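Periplasmic binding protein/LacI transcriptional regulator (Burkholderia multivorans, PDB 4YLE) probably serves as the periplasmic solute-binding component of an ABC transporter for simple sugars. Local coordinates at residues K34-M39 with E86-S91; E56-K59 with F65-I68. All blocks are in the same frame, centred on the assembly; numbering follows the deposited sequence.

Contact 1 of 2, residues K34-M39 with E86-S91; sequences KVALVM and EQMIVS
The side chain of Met88, modelled as selenomethionine, lies against the methyl group of Ala36 and joins the end of helix 78-90 to strand 34-39. Two of its atoms make the contact: SE comes to 3.5 Å from Ala36 CB, and CG of Met88 lies 3.7 Å from that CB. CG stands anti to the carbonyl carbon (chi1 -69°), and a bend at chi2 (-55°) keeps SE, like CG, against the methyl, while CE turns away from it. A long, flexible side chain suits this place because it can fold to match the surface it meets. Alanine suits the other side, since its short methyl lets the helix approach closely: Ala36 CA and Met88 CA are 6.9 Å apart. Farther along the strand, Val38 adds a looser apolar touch, with CG2 at 4.3 Å from Met88 CG.

At the other end the chemistry becomes polar. Lys34 stretches toward Ser91, just past the last helical turn, and a water links the two side chains. Ser91 OG is 2.9 Å from this water, and Lys34 NZ gives the water a weak bond 3.4 Å long. Lysine suits this partly exposed margin: its methylenes come near the helix end (Lys34 CE is 4.4 Å from Ser91 O) and its amino group can reach solvent.

Ala36 and Val38 point to the helix 78-90 side of the sheet, whereas Leu37, between them, points the other way and packs on Ala54 of helix 45-60. Met88 also reaches Ile96 of strand 95-98 and Asn70 of strand 66-72, spanning the strands that flank 34-39. Ile89 turns to Lys112 and Ala113, so helix 78-90 rests on the sheet through Met88 and is flanked by helix 107-115.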
loop_
_atom_site.group_PDB
_atom_site.type_symbol
_atom_site.label_atom_id
_atom_site.label_comp_id
_atom_site.label_asym_id
_atom_site.label_seq_id
_atom_site.Cartn_x
_atom_site.Cartn_y
_atom_site.Cartn_z
ATOM N N LYS A 34 15.051 -10.460 17.636
ATOM C CA LYS A 34 15.334 -9.290 16.808
ATOM C C LYS A 34 14.461 -9.368 15.553
ATOM O O LYS A 34 14.503 -10.346 14.815
ATOM C CB LYS A 34 16.815 -9.214 16.443
ATOM C CG LYS A 34 17.285 -7.835 15.958
ATOM C CD LYS A 34 18.789 -7.593 16.230
ATOM C CE LYS A 34 19.678 -7.824 14.997
ATOM N NZ LYS A 34 20.897 -6.949 14.991
ATOM N N VAL A 35 13.657 -8.335 15.345
ATOM C CA VAL A 35 12.685 -8.310 14.243
ATOM C C VAL A 35 13.056 -7.216 13.259
ATOM O O VAL A 35 13.305 -6.084 13.662
ATOM C CB VAL A 35 11.247 -8.044 14.755
ATOM C CG1 VAL A 35 10.256 -8.054 13.615
ATOM C CG2 VAL A 35 10.838 -9.091 15.799
ATOM N N ALA A 36 13.048 -7.556 11.970
ATOM C CA ALA A 36 13.303 -6.600 10.901
ATOM C C ALA A 36 11.994 -6.223 10.249
ATOM O O ALA A 36 11.223 -7.110 9.881
ATOM C CB ALA A 36 14.252 -7.187 9.858
ATOM N N LEU A 37 11.765 -4.917 10.112
ATOM C CA LEU A 37 10.588 -4.362 9.373
ATOM C C LEU A 37 11.102 -3.769 8.089
ATOM O O LEU A 37 11.840 -2.786 8.121
ATOM C CB LEU A 37 9.868 -3.290 10.182
ATOM C CG LEU A 37 8.691 -2.604 9.470
ATOM C CD1 LEU A 37 7.582 -3.581 9.152
ATOM C CD2 LEU A 37 8.142 -1.491 10.333
ATOM N N VAL A 38 10.708 -4.366 6.960
ATOM C CA VAL A 38 11.230 -3.974 5.647
ATOM C C VAL A 38 10.102 -3.368 4.833
ATOM O O VAL A 38 9.148 -4.043 4.507
ATOM C CB VAL A 38 11.846 -5.186 4.938
ATOM C CG1 VAL A 38 12.273 -4.851 3.478
ATOM C CG2 VAL A 38 13.041 -5.691 5.754
HETATM N N MSE A 39 10.229 -2.074 4.542
HETATM C CA MSE A 39 9.153 -1.286 3.969
HETATM C C MSE A 39 9.481 -0.881 2.548
HETATM O O MSE A 39 10.494 -1.263 2.015
HETATM C CB MSE A 39 8.915 -0.055 4.829
HETATM C CG MSE A 39 8.485 -0.444 6.231
HETATM SE SE MSE A 39 8.257 1.115 7.398
HETATM C CE MSE A 39 10.168 1.411 7.729
ATOM N N GLU A 86 18.201 -9.696 2.102
ATOM C CA GLU A 86 19.421 -10.517 2.160
ATOM C C GLU A 86 20.339 -10.080 3.304
ATOM O O GLU A 86 20.899 -10.916 4.015
ATOM C CB GLU A 86 20.158 -10.471 0.814
ATOM C CG GLU A 86 19.315 -11.122 -0.271
ATOM C CD GLU A 86 20.063 -11.440 -1.550
ATOM O OE1 GLU A 86 20.752 -10.543 -2.093
ATOM O OE2 GLU A 86 19.927 -12.593 -2.022
ATOM N N GLN A 87 20.440 -8.771 3.517
ATOM C CA GLN A 87 21.257 -8.221 4.598
ATOM C C GLN A 87 20.646 -8.564 5.966
ATOM O O GLN A 87 21.358 -8.722 6.959
ATOM C CB GLN A 87 21.394 -6.709 4.395
ATOM C CG GLN A 87 21.912 -5.893 5.575
ATOM C CD GLN A 87 21.613 -4.400 5.397
ATOM O OE1 GLN A 87 21.524 -3.899 4.266
ATOM N NE2 GLN A 87 21.431 -3.691 6.512
HETATM N N MSE A 88 19.321 -8.685 6.014
HETATM C CA MSE A 88 18.649 -9.104 7.241
HETATM C C MSE A 88 18.919 -10.587 7.514
HETATM O O MSE A 88 18.961 -11.011 8.666
HETATM C CB MSE A 88 17.134 -8.844 7.155
HETATM C CG MSE A 88 16.752 -7.372 7.152
HETATM SE SE MSE A 88 17.453 -6.332 8.667
HETATM C CE MSE A 88 18.945 -5.395 7.799
ATOM N N ILE A 89 19.093 -11.376 6.457
ATOM C CA ILE A 89 19.341 -12.810 6.632
ATOM C C ILE A 89 20.751 -13.034 7.175
ATOM O O ILE A 89 20.968 -13.960 7.956
ATOM C CB ILE A 89 19.145 -13.608 5.309
ATOM C CG1 ILE A 89 17.689 -13.507 4.848
ATOM C CG2 ILE A 89 19.508 -15.078 5.501
ATOM C CD1 ILE A 89 17.353 -14.158 3.525
ATOM N N VAL A 90 21.706 -12.185 6.798
ATOM C CA VAL A 90 23.068 -12.352 7.300
ATOM C C VAL A 90 23.161 -11.918 8.765
ATOM O O VAL A 90 23.875 -12.533 9.556
ATOM C CB VAL A 90 24.117 -11.574 6.454
ATOM C CG1 VAL A 90 24.105 -12.052 5.013
ATOM C CG2 VAL A 90 23.874 -10.089 6.498
ATOM N N SER A 91 22.422 -10.880 9.137
ATOM C CA SER A 91 22.414 -10.418 10.520
ATOM C C SER A 91 21.668 -11.378 11.450
ATOM O O SER A 91 21.524 -11.097 12.633
ATOM C CB SER A 91 21.780 -9.027 10.615
ATOM O OG SER A 91 22.586 -8.057 9.972
HETATM O O HOH W 1 23.422 -7.327 12.690
#

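Contact 2 of 2, residues E56-K59 with F65-I68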
loop_
_atom_site.group_PDB
_atom_site.type_symbol
_atom_site.label_atom_id
_atom_site.label_comp_id
_atom_site.label_asym_id
_atom_site.label_seq_id
_atom_site.Cartn_x
_atom_site.Cartn_y
_atom_site.Cartn_z
ATOM N N GLU A 56 7.373 3.169 18.084
ATOM C CA GLU A 56 6.672 3.460 19.330
ATOM C C GLU A 56 6.271 2.180 20.045
ATOM O O GLU A 56 6.388 2.068 21.278
ATOM C CB GLU A 56 5.475 4.325 19.036
ATOM C CG GLU A 56 5.913 5.727 18.705
ATOM C CD GLU A 56 4.878 6.488 17.937
ATOM O OE1 GLU A 56 3.722 6.016 17.921
ATOM O OE2 GLU A 56 5.223 7.549 17.356
ATOM N N TYR A 57 5.847 1.206 19.267
ATOM C CA TYR A 57 5.506 -0.105 19.803
ATOM C C TYR A 57 6.712 -0.786 20.447
ATOM O O TYR A 57 6.597 -1.344 21.532
ATOM C CB TYR A 57 4.939 -0.997 18.714
ATOM C CG TYR A 57 4.399 -2.298 19.239
ATOM C CD1 TYR A 57 3.363 -2.291 20.164
ATOM C CD2 TYR A 57 4.918 -3.507 18.841
ATOM C CE1 TYR A 57 2.853 -3.450 20.662
ATOM C CE2 TYR A 57 4.409 -4.695 19.344
ATOM C CZ TYR A 57 3.367 -4.640 20.258
ATOM O OH TYR A 57 2.810 -5.775 20.791
ATOM N N GLN A 58 7.864 -0.749 19.774
ATOM C CA GLN A 58 9.053 -1.315 20.354
ATOM C C GLN A 58 9.436 -0.585 21.632
ATOM O O GLN A 58 9.822 -1.216 22.616
ATOM C CB GLN A 58 10.224 -1.288 19.366
ATOM C CG GLN A 58 11.419 -2.133 19.819
ATOM C CD GLN A 58 12.327 -1.422 20.818
ATOM O OE1 GLN A 58 12.393 -0.195 20.852
ATOM N NE2 GLN A 58 13.063 -2.209 21.634
ATOM N N LYS A 59 9.312 0.727 21.653
ATOM C CA LYS A 59 9.706 1.481 22.845
ATOM C C LYS A 59 8.857 1.079 24.055
ATOM O O LYS A 59 9.381 0.886 25.146
ATOM C CB LYS A 59 9.604 2.980 22.592
ATOM N N PHE A 65 11.370 -7.280 22.503
ATOM C CA PHE A 65 12.028 -7.476 21.215
ATOM C C PHE A 65 12.852 -6.255 20.829
ATOM O O PHE A 65 12.650 -5.175 21.364
ATOM C CB PHE A 65 11.002 -7.818 20.113
ATOM C CG PHE A 65 10.141 -6.641 19.647
ATOM C CD1 PHE A 65 9.076 -6.204 20.417
ATOM C CD2 PHE A 65 10.370 -6.020 18.432
ATOM C CE1 PHE A 65 8.269 -5.143 19.996
ATOM C CE2 PHE A 65 9.554 -4.954 18.004
ATOM C CZ PHE A 65 8.508 -4.527 18.789
ATOM N N ASP A 66 13.816 -6.467 19.933
ATOM C CA ASP A 66 14.545 -5.382 19.275
ATOM C C ASP A 66 14.007 -5.256 17.856
ATOM O O ASP A 66 13.531 -6.227 17.298
ATOM C CB ASP A 66 16.047 -5.649 19.232
ATOM C CG ASP A 66 16.690 -5.530 20.583
ATOM O OD1 ASP A 66 16.345 -4.566 21.305
ATOM O OD2 ASP A 66 17.519 -6.405 20.927
ATOM N N LEU A 67 14.103 -4.065 17.283
ATOM C CA LEU A 67 13.461 -3.762 15.989
ATOM C C LEU A 67 14.456 -3.096 15.075
ATOM O O LEU A 67 15.094 -2.130 15.476
ATOM C CB LEU A 67 12.248 -2.840 16.177
ATOM C CG LEU A 67 11.584 -2.344 14.889
ATOM C CD1 LEU A 67 10.907 -3.491 14.183
ATOM C CD2 LEU A 67 10.592 -1.185 15.138
ATOM N N ILE A 68 14.593 -3.606 13.851
ATOM C CA ILE A 68 15.423 -2.954 12.824
ATOM C C ILE A 68 14.502 -2.553 11.692
ATOM O O ILE A 68 13.857 -3.428 11.148
ATOM C CB ILE A 68 16.519 -3.900 12.265
ATOM C CG1 ILE A 68 17.327 -4.507 13.408
ATOM C CG2 ILE A 68 17.424 -3.173 11.236
ATOM C CD1 ILE A 68 17.999 -3.493 14.309
#
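Gln58 meets Phe65 twice, through its aliphatic stem and through its amide. CG of Gln58 sits over one face of the Phe65 ring, 4.1 Å from the centroid, in a CH-pi contact displaced toward the rim. Beyond CG the chain bends (chi2 -82°), and NE2 gives a nearly straight hydrogen bond (174°) to Phe65 O, 3.0 Å away. Each partner lies in the other's plane, which should restrain the turn of the amide. Glutamine suits the position because its methylenes cover an aromatic ring while its end binds the backbone just before strand 66-72. The same CG passes 3.8 Å from Leu67 CB, the side chains running in opposite directions.

Tyr57 touches the far end of the phenyl ring, with CD2 at 3.7 Å from Phe65 CZ and the ring planes inclined at 40°. Tyrosine suits this partly exposed site, its ring packed and its hydroxyl bonded to Asp288 of helix 279-295. Phenylalanine suits its buried site, its flat ring taking Gln58 on one face and packing on Tyr57, Ile287 and Leu291. Asp66 CB points away from the helix; OD1 forms a salt bridge with Lys32, and the carboxylate lies alongside the Gln58 amide without hydrogen-bonding to it.

Here the helix of a beta-alpha-beta unit, strand 34-39, helix 45-60 and strand 66-72, is fastened to its second strand, in the Rossmann-like lobe architecture of sugar-binding periplasmic proteins.

In the fold
Strand 34-39 and its neighbour, the edge strand 66-72, bring the two contacts together. Backbone pairing joins them directly: Ile68 O lies 2.8 Å from Leu37 N, a probable hydrogen bond. The two contacts lie on different faces of this sheet: contact 1 seats helix 78-90 on one face and contact 2 seats helix 45-60 on the other, with centres 13 Å apart. Contact 1 is largely buried and apolar, with polar atoms and water only at its margin; contact 2 lies nearer the surface and combines aromatic packing with a direct side-chain-to-backbone hydrogen bond. Along the chain, contact 2 is nested within the loop that contact 1 closes, as successive beta-alpha-beta crossovers build one lobe.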